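Local coordinates for N-alpha-acetyltransferase 35, NatC auxiliary subunit (Saccharomyces cerevisiae, PDB 6YGB), which serves as the large auxiliary subunit of the NatC N-terminal acetyltransferase, the MAK3-MAK10-MAK31 complex that acetylates the N-terminal methionine of the L-A virus Gag protein, at residues T120-S125 and S135-G140; D83-S88 and I142-V147; I67-E72 and Q278-N283; L217-H222 and G259-L264. One frame throughout, in Å; residues are numbered along the deposited sequence.

Interaction 1 of 4, residues T120-S125 and S135-G140; sequences TESLLS and SSWCTG
Trp137 turns the edge of its indole toward helix 118-129, and Ser136 beside it lies against the same helical turn; together they dock the loop that leads into helix 142-167, so the contact is a helix-loop-helix connection folded back on its first helix. The six-membered ring of the indole does the touching. Ser122 OG stands near the ring plane, 3.8 Å from Trp137 CE3, and Leu123 CB meets the neighbouring edge atom CZ3 at 4.2 Å. With chi1 at 67°, Trp137 holds CG between its backbone N and carbonyl carbon, which turns the six-membered ring back toward Ser122 and Leu123. The nitrogen edge serves a different partner, the carbonyl of Tyr144, while Tyr119 packs edge-to-face with the ring. A tryptophan suits this place because it is wide enough to reach both helices and has one N-H to give to the carbonyl of Tyr144, a buried residue. Serine fits at 136 for its small size: the CA atoms of Leu123 and Ser136 are only 5.3 Å apart. Its hydroxyl pairs chiefly with Ser126 OG; toward the helix it has a weak, unsettled bond to Ser122 O, and its OG lies 3.2 Å from Leu123 CA.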
loop_
_atom_site.group_PDB
_atom_site.type_symbol
_atom_site.label_atom_id
_atom_site.label_comp_id
_atom_site.label_asym_id
_atom_site.label_seq_id
_atom_site.Cartn_x
_atom_site.Cartn_y
_atom_site.Cartn_z
ATOM N N THR B 120 -8.939 27.922 3.645
ATOM C CA THR B 120 -9.731 26.726 3.383
ATOM C C THR B 120 -10.540 26.336 4.611
ATOM O O THR B 120 -11.721 25.984 4.502
ATOM C CB THR B 120 -8.831 25.567 2.942
ATOM O OG1 THR B 120 -7.758 25.404 3.877
ATOM C CG2 THR B 120 -8.250 25.826 1.558
ATOM N N GLU B 121 -9.918 26.396 5.791
ATOM C CA GLU B 121 -10.652 26.177 7.032
ATOM C C GLU B 121 -11.796 27.171 7.163
ATOM O O GLU B 121 -12.908 26.801 7.554
ATOM C CB GLU B 121 -9.703 26.289 8.228
ATOM C CG GLU B 121 -10.191 25.609 9.500
ATOM C CD GLU B 121 -11.167 26.447 10.300
ATOM O OE1 GLU B 121 -11.249 27.670 10.058
ATOM O OE2 GLU B 121 -11.850 25.878 11.180
ATOM N N SER B 122 -11.542 28.437 6.824
ATOM C CA SER B 122 -12.574 29.462 6.944
ATOM C C SER B 122 -13.693 29.232 5.940
ATOM O O SER B 122 -14.877 29.273 6.295
ATOM C CB SER B 122 -11.968 30.852 6.748
ATOM O OG SER B 122 -12.976 31.852 6.800
ATOM N N LEU B 123 -13.338 28.999 4.676
ATOM C CA LEU B 123 -14.355 28.826 3.645
ATOM C C LEU B 123 -15.230 27.611 3.931
ATOM O O LEU B 123 -16.458 27.681 3.820
ATOM C CB LEU B 123 -13.696 28.709 2.270
ATOM C CG LEU B 123 -14.635 28.277 1.143
ATOM C CD1 LEU B 123 -15.759 29.285 0.981
ATOM C CD2 LEU B 123 -13.880 28.084 -0.164
ATOM N N LEU B 124 -14.613 26.485 4.307
ATOM C CA LEU B 124 -15.374 25.263 4.565
ATOM C C LEU B 124 -16.333 25.425 5.740
ATOM O O LEU B 124 -17.400 24.800 5.761
ATOM C CB LEU B 124 -14.418 24.092 4.809
ATOM C CG LEU B 124 -13.709 23.513 3.578
ATOM C CD1 LEU B 124 -12.631 22.500 3.959
ATOM C CD2 LEU B 124 -14.723 22.883 2.637
ATOM N N SER B 125 -15.981 26.266 6.717
ATOM C CA SER B 125 -16.824 26.424 7.899
ATOM C C SER B 125 -18.138 27.122 7.569
ATOM O O SER B 125 -19.182 26.794 8.145
ATOM C CB SER B 125 -16.071 27.198 8.980
ATOM O OG SER B 125 -14.928 26.482 9.412
ATOM N N SER B 135 -17.578 34.937 -0.382
ATOM C CA SER B 135 -16.514 34.357 0.423
ATOM C C SER B 135 -16.808 34.524 1.908
ATOM O O SER B 135 -17.526 35.438 2.328
ATOM C CB SER B 135 -15.165 34.991 0.085
ATOM O OG SER B 135 -14.615 34.412 -1.085
ATOM N N SER B 136 -16.230 33.625 2.707
ATOM C CA SER B 136 -16.473 33.624 4.144
ATOM C C SER B 136 -15.875 34.846 4.828
ATOM O O SER B 136 -16.440 35.343 5.808
ATOM C CB SER B 136 -15.916 32.341 4.758
ATOM O OG SER B 136 -16.447 31.196 4.116
ATOM N N TRP B 137 -14.745 35.339 4.333
ATOM C CA TRP B 137 -14.047 36.464 4.932
ATOM C C TRP B 137 -14.128 37.680 4.018
ATOM O O TRP B 137 -14.244 37.552 2.795
ATOM C CB TRP B 137 -12.578 36.115 5.194
ATOM C CG TRP B 137 -11.796 35.906 3.933
ATOM C CD1 TRP B 137 -11.114 36.852 3.224
ATOM C CD2 TRP B 137 -11.625 34.673 3.224
ATOM N NE1 TRP B 137 -10.528 36.286 2.119
ATOM C CE2 TRP B 137 -10.825 34.948 2.096
ATOM C CE3 TRP B 137 -12.067 33.363 3.433
ATOM C CZ2 TRP B 137 -10.461 33.964 1.183
ATOM C CZ3 TRP B 137 -11.703 32.390 2.526
ATOM C CH2 TRP B 137 -10.907 32.694 1.416
ATOM N N CYS B 138 -14.058 38.867 4.618
ATOM C CA CYS B 138 -14.085 40.116 3.864
ATOM C C CYS B 138 -12.990 41.039 4.374
ATOM O O CYS B 138 -13.008 41.446 5.540
ATOM C CB CYS B 138 -15.450 40.797 3.965
ATOM S SG CYS B 138 -15.620 42.212 2.859
ATOM N N THR B 139 -12.048 41.379 3.496
ATOM C CA THR B 139 -10.966 42.286 3.842
ATOM C C THR B 139 -11.096 43.653 3.192
ATOM O O THR B 139 -10.382 44.576 3.593
ATOM C CB THR B 139 -9.606 41.687 3.450
ATOM O OG1 THR B 139 -9.347 41.952 2.066
ATOM C CG2 THR B 139 -9.593 40.187 3.681
ATOM N N GLY B 140 -11.978 43.808 2.208
ATOM C CA GLY B 140 -12.080 45.049 1.472
ATOM C C GLY B 140 -11.092 45.201 0.338
ATOM O O GLY B 140 -11.109 46.235 -0.341
#

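Interaction 2 of 4, residues D83-S88 and I142-V147; sequences DPPLAS and ILYDKV
Leu143 and Tyr144, neighbours on the first turn of helix 142-167, press against the first turn of helix 85-104, a helix-helix contact made where both helices begin. The innermost shell is apolar. Leu143 CD1 reaches the opposite backbone, 3.5 Å from Leu86 N, and also touches Pro85 CB and Leu86 CB, the latter at 3.8 Å; the two leucine side chains cross obliquely. Tyr144 sends one side of its ring past the proline, with CE1 3.7 Å from Pro85 CB, and its hydroxyl ends close to Ser88 CB. Proline suits the first turn of a helix, where its missing N-H costs no backbone bond, and its ring gives leucine and tyrosine a compact apolar surface.

The next shell fixes these groups. Tyr144 OH is hydrogen-bonded to the carbonyl of Tyr82, so its polar end is tied to the chain just ahead of helix 85-104, while Val89 on the following turn packs against both Leu143 and Tyr144. Leu86 directs its branch away to Leu217 and His216 of helix 215-231, its CG anti to the backbone N (chi1 178°). Pro84, joined to Asp83 by a cis peptide, holds the N-cap position. Its carbonyl closes the first turn by accepting Ser88 N at 2.9 Å, and Ser88 OG adds a weak bond of 3.3 Å to that same Pro84 O.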
loop_
_atom_site.group_PDB
_atom_site.type_symbol
_atom_site.label_atom_id
_atom_site.label_comp_id
_atom_site.label_asym_id
_atom_site.label_seq_id
_atom_site.Cartn_x
_atom_site.Cartn_y
_atom_site.Cartn_z
ATOM N N ASP B 83 0.195 42.973 3.494
ATOM C CA ASP B 83 0.960 43.730 2.517
ATOM C C ASP B 83 2.274 43.035 2.173
ATOM O O ASP B 83 2.899 42.425 3.047
ATOM C CB ASP B 83 1.258 45.146 3.038
ATOM C CG ASP B 83 0.058 46.077 2.934
ATOM O OD1 ASP B 83 -0.681 45.986 1.932
ATOM O OD2 ASP B 83 -0.143 46.902 3.850
ATOM N N PRO B 84 2.717 43.099 0.905
ATOM C CA PRO B 84 1.936 43.638 -0.218
ATOM C C PRO B 84 0.909 42.628 -0.725
ATOM O O PRO B 84 1.212 41.441 -0.802
ATOM C CB PRO B 84 2.998 43.930 -1.279
ATOM C CG PRO B 84 4.106 42.995 -0.966
ATOM C CD PRO B 84 4.117 42.841 0.528
ATOM N N PRO B 85 -0.288 43.106 -1.066
ATOM C CA PRO B 85 -1.383 42.167 -1.379
ATOM C C PRO B 85 -1.101 41.231 -2.542
ATOM O O PRO B 85 -1.314 40.019 -2.414
ATOM C CB PRO B 85 -2.561 43.107 -1.668
ATOM C CG PRO B 85 -2.242 44.348 -0.894
ATOM C CD PRO B 85 -0.755 44.500 -0.988
ATOM N N LEU B 86 -0.646 41.750 -3.684
ATOM C CA LEU B 86 -0.422 40.882 -4.839
ATOM C C LEU B 86 0.658 39.846 -4.550
ATOM O O LEU B 86 0.496 38.659 -4.854
ATOM C CB LEU B 86 -0.044 41.705 -6.067
ATOM C CG LEU B 86 0.241 40.824 -7.286
ATOM C CD1 LEU B 86 -1.059 40.387 -7.954
ATOM C CD2 LEU B 86 1.165 41.524 -8.275
ATOM N N ALA B 87 1.779 40.282 -3.972
ATOM C CA ALA B 87 2.853 39.355 -3.632
ATOM C C ALA B 87 2.411 38.339 -2.589
ATOM O O ALA B 87 2.871 37.192 -2.611
ATOM C CB ALA B 87 4.076 40.128 -3.140
ATOM N N SER B 88 1.514 38.731 -1.680
ATOM C CA SER B 88 1.078 37.823 -0.624
ATOM C C SER B 88 -0.037 36.888 -1.091
ATOM O O SER B 88 -0.065 35.717 -0.696
ATOM C CB SER B 88 0.624 38.614 0.603
ATOM O OG SER B 88 1.732 39.058 1.367
ATOM N N ILE B 142 -9.537 43.606 -3.305
ATOM C CA ILE B 142 -10.062 42.780 -4.386
ATOM C C ILE B 142 -9.231 41.512 -4.585
ATOM O O ILE B 142 -9.753 40.490 -5.048
ATOM C CB ILE B 142 -10.164 43.608 -5.681
ATOM C CG1 ILE B 142 -11.187 42.982 -6.632
ATOM C CG2 ILE B 142 -8.815 43.741 -6.368
ATOM C CD1 ILE B 142 -12.584 42.903 -6.056
ATOM N N LEU B 143 -7.941 41.536 -4.239
ATOM C CA LEU B 143 -7.116 40.344 -4.430
ATOM C C LEU B 143 -7.417 39.295 -3.368
ATOM O O LEU B 143 -7.523 38.102 -3.670
ATOM C CB LEU B 143 -5.634 40.717 -4.414
ATOM C CG LEU B 143 -5.194 41.721 -5.481
ATOM C CD1 LEU B 143 -3.744 42.163 -5.286
ATOM C CD2 LEU B 143 -5.397 41.134 -6.866
ATOM N N TYR B 144 -7.566 39.724 -2.113
ATOM C CA TYR B 144 -7.844 38.784 -1.032
ATOM C C TYR B 144 -9.279 38.274 -1.082
ATOM O O TYR B 144 -9.527 37.089 -0.841
ATOM C CB TYR B 144 -7.564 39.445 0.317
ATOM C CG TYR B 144 -6.105 39.516 0.696
ATOM C CD1 TYR B 144 -5.324 40.606 0.335
ATOM C CD2 TYR B 144 -5.513 38.498 1.432
ATOM C CE1 TYR B 144 -3.992 40.677 0.689
ATOM C CE2 TYR B 144 -4.183 38.558 1.790
ATOM C CZ TYR B 144 -3.428 39.650 1.416
ATOM O OH TYR B 144 -2.102 39.719 1.769
ATOM N N ASP B 145 -10.239 39.149 -1.381
ATOM C CA ASP B 145 -11.650 38.793 -1.271
ATOM C C ASP B 145 -12.200 38.088 -2.498
ATOM O O ASP B 145 -13.075 37.228 -2.361
ATOM C CB ASP B 145 -12.500 40.038 -0.990
ATOM C CG ASP B 145 -12.080 40.754 0.284
ATOM O OD1 ASP B 145 -10.913 40.593 0.693
ATOM O OD2 ASP B 145 -12.918 41.474 0.874
ATOM N N LYS B 146 -11.728 38.434 -3.691
ATOM C CA LYS B 146 -12.255 37.852 -4.917
ATOM C C LYS B 146 -11.296 36.869 -5.569
ATOM O O LYS B 146 -11.688 35.736 -5.872
ATOM C CB LYS B 146 -12.623 38.957 -5.916
ATOM C CG LYS B 146 -14.103 39.006 -6.290
ATOM C CD LYS B 146 -14.543 37.715 -6.962
ATOM C CE LYS B 146 -15.997 37.773 -7.395
ATOM N NZ LYS B 146 -16.394 36.521 -8.098
ATOM N N VAL B 147 -10.047 37.276 -5.807
ATOM C CA VAL B 147 -9.080 36.383 -6.444
ATOM C C VAL B 147 -8.762 35.206 -5.530
ATOM O O VAL B 147 -8.880 34.040 -5.923
ATOM C CB VAL B 147 -7.807 37.157 -6.827
ATOM C CG1 VAL B 147 -6.768 36.213 -7.406
ATOM C CG2 VAL B 147 -8.132 38.268 -7.813
#

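Interaction 3 of 4, residues I67-E72 and Q278-N283; sequences IELTAE and QKHRSN
Lys279 and Ile67 make the firmest part of this contact, where an extended segment crosses the end of helix 276-280. The lysine leaves the helix with CG anti to the backbone N (chi1 168°) and stays extended, which carries its ammonium to the carbonyl of Ile67. The NZ to Ile67 O bond is 2.9 Å long, lies in the carbonyl plane and has a C=O...N angle of 155°; Ser65 O adds a weaker bond to the same ammonium. Lysine suits the place because its methylenes pack while its end bonds: CD lies 4.1 Å from Ile67 CB and at the same distance from Leu69 CD1. On the inner side Ile67 CD1 rests on Gln278 CB at 3.9 Å, the two side chains crossing at about a right angle, and Thr275 packs against both Ile67 and Leu69.

The side nearer solvent is thinner: His280 adds a single oblique touch, CE1 to Leu69 CD1 at 4.2 Å, while one face of that imidazole lies over Lys279 CG. Glu68 points away, its OE1 6.0 Å from Lys279 NZ, so any attraction is probably long-range.

The contact joins the chain entering helix 71-75 to the end of helix 276-280. At that end, Arg51 of the N-alpha-acetyltransferase 38 chain bonds to the carbonyls of Gln278 and Arg281, and Met52 N of that chain to Ser282 OG, placing this helix end at a subunit boundary.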
loop_
_atom_site.group_PDB
_atom_site.type_symbol
_atom_site.label_atom_id
_atom_site.label_comp_id
_atom_site.label_asym_id
_atom_site.label_seq_id
_atom_site.Cartn_x
_atom_site.Cartn_y
_atom_site.Cartn_z
ATOM N N ILE B 67 0.130 21.668 21.294
ATOM C CA ILE B 67 0.859 22.179 20.139
ATOM C C ILE B 67 1.306 23.608 20.393
ATOM O O ILE B 67 0.500 24.469 20.771
ATOM C CB ILE B 67 -0.021 22.094 18.885
ATOM C CG1 ILE B 67 -0.189 20.641 18.440
ATOM C CG2 ILE B 67 0.556 22.945 17.764
ATOM C CD1 ILE B 67 -1.145 20.478 17.285
ATOM N N GLU B 68 2.599 23.868 20.191
ATOM C CA GLU B 68 3.133 25.214 20.341
ATOM C C GLU B 68 2.902 25.994 19.057
ATOM O O GLU B 68 3.145 25.481 17.962
ATOM C CB GLU B 68 4.624 25.171 20.669
ATOM C CG GLU B 68 5.006 24.219 21.791
ATOM C CD GLU B 68 4.443 24.626 23.146
ATOM O OE1 GLU B 68 4.026 25.793 23.312
ATOM O OE2 GLU B 68 4.419 23.769 24.055
ATOM N N LEU B 69 2.426 27.228 19.188
ATOM C CA LEU B 69 2.172 28.093 18.048
ATOM C C LEU B 69 2.819 29.446 18.290
ATOM O O LEU B 69 2.909 29.910 19.428
ATOM C CB LEU B 69 0.667 28.284 17.809
ATOM C CG LEU B 69 -0.187 27.069 17.455
ATOM C CD1 LEU B 69 -1.657 27.438 17.506
ATOM C CD2 LEU B 69 0.180 26.519 16.080
ATOM N N THR B 70 3.273 30.075 17.211
ATOM C CA THR B 70 3.781 31.433 17.297
ATOM C C THR B 70 2.619 32.416 17.346
ATOM O O THR B 70 1.476 32.078 17.024
ATOM C CB THR B 70 4.677 31.765 16.105
ATOM O OG1 THR B 70 3.861 31.933 14.941
ATOM C CG2 THR B 70 5.669 30.645 15.861
ATOM N N ALA B 71 2.928 33.654 17.745
ATOM C CA ALA B 71 1.894 34.678 17.858
ATOM C C ALA B 71 1.219 34.937 16.517
ATOM O O ALA B 71 0.003 35.158 16.454
ATOM C CB ALA B 71 2.498 35.963 18.418
ATOM N N GLU B 72 1.991 34.910 15.431
ATOM C CA GLU B 72 1.406 35.043 14.101
ATOM C C GLU B 72 0.435 33.903 13.817
ATOM O O GLU B 72 -0.647 34.117 13.262
ATOM C CB GLU B 72 2.513 35.084 13.046
ATOM C CG GLU B 72 3.474 36.260 13.179
ATOM C CD GLU B 72 4.561 36.037 14.221
ATOM O OE1 GLU B 72 4.241 35.605 15.349
ATOM O OE2 GLU B 72 5.740 36.298 13.906
ATOM N N GLN B 278 -5.334 21.637 13.942
ATOM C CA GLN B 278 -5.193 20.427 14.746
ATOM C C GLN B 278 -5.406 20.713 16.225
ATOM O O GLN B 278 -5.852 19.831 16.968
ATOM C CB GLN B 278 -3.816 19.798 14.541
ATOM C CG GLN B 278 -3.454 19.462 13.116
ATOM C CD GLN B 278 -2.076 18.834 13.028
ATOM O OE1 GLN B 278 -1.823 17.782 13.615
ATOM N NE2 GLN B 278 -1.171 19.490 12.313
ATOM N N LYS B 279 -5.094 21.934 16.662
ATOM C CA LYS B 279 -5.119 22.270 18.081
ATOM C C LYS B 279 -6.507 22.659 18.575
ATOM O O LYS B 279 -6.849 22.381 19.731
ATOM C CB LYS B 279 -4.129 23.403 18.366
ATOM C CG LYS B 279 -4.271 24.028 19.747
ATOM C CD LYS B 279 -2.979 24.674 20.209
ATOM C CE LYS B 279 -3.138 25.241 21.604
ATOM N NZ LYS B 279 -1.819 25.483 22.243
ATOM N N HIS B 280 -7.319 23.292 17.735
ATOM C CA HIS B 280 -8.604 23.816 18.174
ATOM C C HIS B 280 -9.806 23.108 17.573
ATOM O O HIS B 280 -10.853 23.054 18.222
ATOM C CB HIS B 280 -8.688 25.316 17.866
ATOM C CG HIS B 280 -7.607 26.115 18.525
ATOM N ND1 HIS B 280 -6.501 26.578 17.844
ATOM C CD2 HIS B 280 -7.449 26.509 19.810
ATOM C CE1 HIS B 280 -5.715 27.231 18.680
ATOM N NE2 HIS B 280 -6.267 27.204 19.879
ATOM N N ARG B 281 -9.694 22.567 16.365
ATOM C CA ARG B 281 -10.813 21.831 15.800
ATOM C C ARG B 281 -10.866 20.425 16.390
ATOM O O ARG B 281 -9.880 19.909 16.924
ATOM C CB ARG B 281 -10.716 21.760 14.275
ATOM C CG ARG B 281 -12.051 21.455 13.626
ATOM C CD ARG B 281 -11.946 21.123 12.152
ATOM N NE ARG B 281 -13.232 20.638 11.662
ATOM C CZ ARG B 281 -14.286 21.416 11.438
ATOM N NH1 ARG B 281 -14.209 22.724 11.651
ATOM N NH2 ARG B 281 -15.419 20.887 10.999
ATOM N N SER B 282 -12.049 19.818 16.312
ATOM C CA SER B 282 -12.216 18.441 16.756
ATOM C C SER B 282 -11.224 17.543 16.039
ATOM O O SER B 282 -11.179 17.519 14.807
ATOM C CB SER B 282 -13.645 17.969 16.494
ATOM O OG SER B 282 -14.563 18.580 17.376
ATOM N N ASN B 283 -10.426 16.812 16.814
ATOM C CA ASN B 283 -9.353 15.995 16.262
ATOM C C ASN B 283 -9.175 14.775 17.152
ATOM O O ASN B 283 -8.853 14.914 18.336
ATOM C CB ASN B 283 -8.055 16.801 16.164
ATOM C CG ASN B 283 -6.904 16.000 15.594
ATOM O OD1 ASN B 283 -7.096 14.917 15.036
ATOM N ND2 ASN B 283 -5.696 16.535 15.726
#

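Interaction 4 of 4, residues L217-H222 and G259-L264; sequences LTMLKH and GIFPQL
The Phe261 ring receives the methyl end of Met219 over one face. Met219 CE sits 4.0 Å from the ring centroid and 29° off the normal, a CH-pi contact, and touches the CE1 and CZ side of the ring, 3.6 Å from Phe261 CE1. The sulfur stands farther back above the same face, 5.5 Å from the centroid, so the pair is a Met-aromatic contact led by its methyl. Tyr297 also meets this phenyl, their planes at about 65°. The second flat group, the His222 imidazole, has Thr218 CG2 in its plane at the edge, one helical turn back, and Ile260 CD1 approaches it obliquely at 4.5 Å. Its ND1 is bonded to Asn253 of helix 245-260, which ties the ring to the neighbouring helix.

Met219 reaches across because its chain is extended throughout, starting from CG anti to the backbone N (chi1 -165°). An unbranched methionine suits such a span: even the nearest CA atoms across the contact, those of Met219 and Ile260, are 7.3 Å apart. Along its length the thioether passes Leu264, with SD 4.3 Å from Leu264 CD1. Ile260 also meets the preceding residue of the helix, its CD1 4.0 Å from Thr218 CG2.

Helix 215-231 is thus joined to the end of helix 245-260 and the turn after it. Across these two segments the attraction is probably largely dispersive, from methyls, sulfur and a ring face, so it depends on shape; directional bonding comes from the His222-Asn253 pair beside it.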
loop_
_atom_site.group_PDB
_atom_site.type_symbol
_atom_site.label_atom_id
_atom_site.label_comp_id
_atom_site.label_asym_id
_atom_site.label_seq_id
_atom_site.Cartn_x
_atom_site.Cartn_y
_atom_site.Cartn_z
ATOM N N LEU B 217 2.233 38.726 -10.700
ATOM C CA LEU B 217 0.931 38.677 -11.360
ATOM C C LEU B 217 0.886 37.576 -12.408
ATOM O O LEU B 217 -0.127 36.882 -12.544
ATOM C CB LEU B 217 0.599 40.019 -12.010
ATOM C CG LEU B 217 -0.792 40.053 -12.655
ATOM C CD1 LEU B 217 -1.839 40.513 -11.648
ATOM C CD2 LEU B 217 -0.820 40.920 -13.909
ATOM N N THR B 218 1.967 37.413 -13.173
ATOM C CA THR B 218 2.013 36.354 -14.177
ATOM C C THR B 218 1.807 34.987 -13.537
ATOM O O THR B 218 1.042 34.158 -14.042
ATOM C CB THR B 218 3.344 36.399 -14.928
ATOM O OG1 THR B 218 3.476 37.664 -15.583
ATOM C CG2 THR B 218 3.398 35.294 -15.970
ATOM N N MET B 219 2.480 34.740 -12.413
ATOM C CA MET B 219 2.336 33.461 -11.728
ATOM C C MET B 219 0.907 33.259 -11.246
ATOM O O MET B 219 0.345 32.164 -11.366
ATOM C CB MET B 219 3.313 33.393 -10.556
ATOM C CG MET B 219 3.511 32.000 -9.994
ATOM S SD MET B 219 4.452 32.040 -8.461
ATOM C CE MET B 219 4.693 30.290 -8.173
ATOM N N LEU B 220 0.302 34.314 -10.697
ATOM C CA LEU B 220 -1.059 34.201 -10.185
ATOM C C LEU B 220 -2.054 33.961 -11.314
ATOM O O LEU B 220 -3.069 33.284 -11.121
ATOM C CB LEU B 220 -1.423 35.456 -9.393
ATOM C CG LEU B 220 -2.681 35.415 -8.528
ATOM C CD1 LEU B 220 -2.838 34.054 -7.868
ATOM C CD2 LEU B 220 -2.620 36.515 -7.478
ATOM N N LYS B 221 -1.784 34.509 -12.502
ATOM C CA LYS B 221 -2.601 34.178 -13.667
ATOM C C LYS B 221 -2.509 32.691 -13.985
ATOM O O LYS B 221 -3.527 32.030 -14.218
ATOM C CB LYS B 221 -2.170 35.012 -14.876
ATOM C CG LYS B 221 -2.549 36.482 -14.794
ATOM C CD LYS B 221 -2.123 37.244 -16.045
ATOM C CE LYS B 221 -2.732 36.635 -17.303
ATOM N NZ LYS B 221 -2.370 37.394 -18.537
ATOM N N HIS B 222 -1.291 32.144 -13.997
ATOM C CA HIS B 222 -1.120 30.716 -14.257
ATOM C C HIS B 222 -1.706 29.872 -13.136
ATOM O O HIS B 222 -2.319 28.830 -13.394
ATOM C CB HIS B 222 0.358 30.381 -14.447
ATOM C CG HIS B 222 0.897 30.776 -15.786
ATOM N ND1 HIS B 222 0.699 30.017 -16.919
ATOM C CD2 HIS B 222 1.627 31.847 -16.172
ATOM C CE1 HIS B 222 1.285 30.605 -17.946
ATOM N NE2 HIS B 222 1.856 31.718 -17.520
ATOM N N GLY B 259 9.614 27.561 -14.627
ATOM C CA GLY B 259 10.657 28.486 -15.036
ATOM C C GLY B 259 10.594 29.806 -14.299
ATOM O O GLY B 259 11.606 30.507 -14.184
ATOM N N ILE B 260 9.416 30.156 -13.781
ATOM C CA ILE B 260 9.248 31.409 -13.055
ATOM C C ILE B 260 9.806 31.316 -11.635
ATOM O O ILE B 260 10.266 32.322 -11.081
ATOM C CB ILE B 260 7.760 31.810 -13.055
ATOM C CG1 ILE B 260 7.296 32.111 -14.482
ATOM C CG2 ILE B 260 7.502 33.009 -12.153
ATOM C CD1 ILE B 260 5.804 32.337 -14.614
ATOM N N PHE B 261 9.799 30.126 -11.033
ATOM C CA PHE B 261 10.155 29.980 -9.619
ATOM C C PHE B 261 11.493 30.603 -9.235
ATOM O O PHE B 261 11.524 31.384 -8.269
ATOM C CB PHE B 261 10.130 28.494 -9.231
ATOM C CG PHE B 261 8.838 28.051 -8.610
ATOM C CD1 PHE B 261 8.433 28.556 -7.384
ATOM C CD2 PHE B 261 8.033 27.119 -9.243
ATOM C CE1 PHE B 261 7.241 28.147 -6.806
ATOM C CE2 PHE B 261 6.842 26.706 -8.671
ATOM C CZ PHE B 261 6.445 27.219 -7.452
ATOM N N PRO B 262 12.609 30.323 -9.914
ATOM C CA PRO B 262 13.897 30.854 -9.437
ATOM C C PRO B 262 13.996 32.369 -9.496
ATOM O O PRO B 262 14.741 32.969 -8.709
ATOM C CB PRO B 262 14.912 30.189 -10.378
ATOM C CG PRO B 262 14.130 29.893 -11.612
ATOM C CD PRO B 262 12.770 29.511 -11.133
ATOM N N GLN B 263 13.245 33.006 -10.394
ATOM C CA GLN B 263 13.390 34.441 -10.613
ATOM C C GLN B 263 12.783 35.271 -9.488
ATOM O O GLN B 263 13.279 36.366 -9.200
ATOM C CB GLN B 263 12.772 34.817 -11.956
ATOM C CG GLN B 263 13.351 34.049 -13.131
ATOM C CD GLN B 263 12.737 34.468 -14.450
ATOM O OE1 GLN B 263 11.883 35.350 -14.495
ATOM N NE2 GLN B 263 13.172 33.836 -15.533
ATOM N N LEU B 264 11.727 34.787 -8.842
ATOM C CA LEU B 264 11.052 35.561 -7.810
ATOM C C LEU B 264 11.147 34.868 -6.453
ATOM O O LEU B 264 11.609 33.730 -6.331
ATOM C CB LEU B 264 9.584 35.814 -8.184
ATOM C CG LEU B 264 8.664 34.641 -8.529
ATOM C CD1 LEU B 264 8.173 33.911 -7.289
ATOM C CD2 LEU B 264 7.486 35.147 -9.340
#

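All four contacts lie in the N-terminal part of the chain. Interactions 1 and 2 are joined directly: Asp145 of helix 142-167 is hydrogen-bonded through OD1 to Thr139 OG1, and its OD2 accepts Gly140 N at 2.8 Å, anchoring the loop to the helix it precedes. Interaction 2 continues into interaction 4 through apolar packing, Leu86 CD1 lying 3.8 Å from Leu217 CD1. Interaction 3 stands apart toward the N-alpha-acetyltransferase 38 chain; it meets interaction 1 where Glu121 OE2 comes 4.0 Å from Arg281 NH1, a long and weak ion pairing rather than a salt bridge. Centres of interactions 3 and 4 are about 31 Å apart, and the loop closed by interaction 3 encloses the other three.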